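PDB 3CXB: pleckstrin homology domain-containing family M member 2, which binds the Salmonella effector SifA through its PH domain and probably also interacts with kinesin. Local coordinates for residues F24-L27 and L32-Y35. Numbering follows the deposited sequence.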
loop_
_atom_site.group_PDB
_atom_site.type_symbol
_atom_site.label_atom_id
_atom_site.label_comp_id
_atom_site.label_asym_id
_atom_site.label_seq_id
_atom_site.Cartn_x
_atom_site.Cartn_y
_atom_site.Cartn_z
ATOM N N PHE B 24 3.375 8.610 0.994
ATOM C CA PHE B 24 3.438 8.903 -0.426
ATOM C C PHE B 24 3.863 7.639 -1.160
ATOM O O PHE B 24 4.874 7.011 -0.815
ATOM C CB PHE B 24 4.430 10.011 -0.706
ATOM C CG PHE B 24 4.598 10.298 -2.156
ATOM C CD1 PHE B 24 5.828 10.151 -2.764
ATOM C CD2 PHE B 24 3.516 10.686 -2.928
ATOM C CE1 PHE B 24 5.983 10.391 -4.122
ATOM C CE2 PHE B 24 3.662 10.929 -4.281
ATOM C CZ PHE B 24 4.903 10.775 -4.880
ATOM N N VAL B 25 3.109 7.268 -2.188
ATOM C CA VAL B 25 3.419 6.039 -2.890
ATOM C C VAL B 25 3.734 6.170 -4.363
ATOM O O VAL B 25 3.118 6.943 -5.077
ATOM C CB VAL B 25 2.272 5.029 -2.694
ATOM C CG1 VAL B 25 2.493 3.812 -3.567
ATOM C CG2 VAL B 25 2.192 4.629 -1.228
ATOM N N VAL B 26 4.706 5.386 -4.808
ATOM C CA VAL B 26 5.128 5.402 -6.200
ATOM C C VAL B 26 5.298 3.964 -6.680
ATOM O O VAL B 26 5.932 3.163 -6.003
ATOM C CB VAL B 26 6.501 6.131 -6.355
ATOM C CG1 VAL B 26 6.982 6.089 -7.795
ATOM C CG2 VAL B 26 6.384 7.560 -5.890
ATOM N N LEU B 27 4.717 3.644 -7.836
ATOM C CA LEU B 27 4.845 2.316 -8.431
ATOM C C LEU B 27 5.562 2.525 -9.748
ATOM O O LEU B 27 4.939 2.776 -10.781
ATOM C CB LEU B 27 3.471 1.666 -8.695
ATOM C CG LEU B 27 3.519 0.400 -9.586
ATOM C CD1 LEU B 27 4.422 -0.649 -8.933
ATOM C CD2 LEU B 27 2.128 -0.164 -9.837
ATOM N N LEU B 32 7.352 -1.046 -6.076
ATOM C CA LEU B 32 6.515 -0.125 -5.339
ATOM C C LEU B 32 7.295 0.465 -4.190
ATOM O O LEU B 32 7.838 -0.264 -3.348
ATOM C CB LEU B 32 5.287 -0.851 -4.775
ATOM C CG LEU B 32 4.368 -0.029 -3.866
ATOM C CD1 LEU B 32 3.520 0.908 -4.709
ATOM C CD2 LEU B 32 3.461 -0.943 -3.096
ATOM N N TYR B 33 7.342 1.787 -4.143
ATOM C CA TYR B 33 8.057 2.449 -3.070
ATOM C C TYR B 33 7.087 3.212 -2.195
ATOM O O TYR B 33 6.105 3.767 -2.679
ATOM C CB TYR B 33 9.077 3.422 -3.642
ATOM C CG TYR B 33 9.884 2.878 -4.792
ATOM C CD1 TYR B 33 9.318 2.720 -6.044
ATOM C CD2 TYR B 33 11.225 2.567 -4.635
ATOM C CE1 TYR B 33 10.071 2.272 -7.123
ATOM C CE2 TYR B 33 11.987 2.118 -5.700
ATOM C CZ TYR B 33 11.401 1.977 -6.942
ATOM O OH TYR B 33 12.125 1.539 -8.021
ATOM N N GLN B 34 7.356 3.236 -0.904
ATOM C CA GLN B 34 6.513 3.981 0.011
ATOM C C GLN B 34 7.369 4.932 0.843
ATOM O O GLN B 34 8.352 4.519 1.456
ATOM C CB GLN B 34 5.775 3.042 0.950
ATOM C CG GLN B 34 5.165 3.789 2.121
ATOM C CD GLN B 34 4.544 2.873 3.142
ATOM O OE1 GLN B 34 5.103 1.836 3.467
ATOM N NE2 GLN B 34 3.395 3.259 3.669
ATOM N N TYR B 35 7.002 6.203 0.876
ATOM C CA TYR B 35 7.753 7.169 1.671
ATOM C C TYR B 35 6.764 7.746 2.677
ATOM O O TYR B 35 5.549 7.708 2.444
ATOM C CB TYR B 35 8.275 8.286 0.780
ATOM C CG TYR B 35 9.060 7.820 -0.407
ATOM C CD1 TYR B 35 10.409 7.482 -0.288
ATOM C CD2 TYR B 35 8.453 7.674 -1.649
ATOM C CE1 TYR B 35 11.131 7.006 -1.379
ATOM C CE2 TYR B 35 9.169 7.194 -2.754
ATOM C CZ TYR B 35 10.505 6.862 -2.606
ATOM O OH TYR B 35 11.217 6.363 -3.664
#
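L32 leans across toward the neighbouring strand and lays its CD1 against V25 CG1; the two branched side chains meet at a slant on the buried face of the sheet. CG of L32 stands anti to the backbone N (chi1 175°), beside the carbonyl carbon, which carries CD1 toward strand 21-28, where it also lies 4.1 Å from L27 CB. Helix 86-100 packs on this face at V25, L27 and L32, with W92 against V25 and L27 and L96 against L32. The other face carries F24, V26, Y33 and Y35. There the F24 and Y35 side chains lie alongside each other and point the same way, with F24 CD1 3.8 Å from Y35 CD2; the rings meet obliquely. V26 CG2 approaches the Y35 ring at its edge, 4.2 Å from CE2. Strands 21-28 and 31-35 form a beta hairpin of the PH domain, whose C-terminal helix packs over one face of the antiparallel sheet. The short segments run at 165° to each other. Strand 2-8 continues the sheet beyond 24-27, through backbone bonds of V25 with G4 and L27 with K2, while strand 45-48 lies beyond 32-35, where L32 bonds to V47. Between the two segments, F24 pairs with Y35 and V26 with Y33 in hydrogen-bonded pairs, each joined by two nearly straight bonds. F24 N to Y35 O and Y35 N to F24 O are both 2.8 Å. V26 N to Y33 O is 3.0 Å. Y33 N to V26 O is 2.7 Å. V25-Q34 and L27-L32 are the non-hydrogen-bonded pairs. Around V26 O, the Y33 N-H is joined by a longer CA-H contact from L32 and by the edge of the Y33 ring, in whose plane V26 O lies, with CD1 3.4 Å from that oxygen.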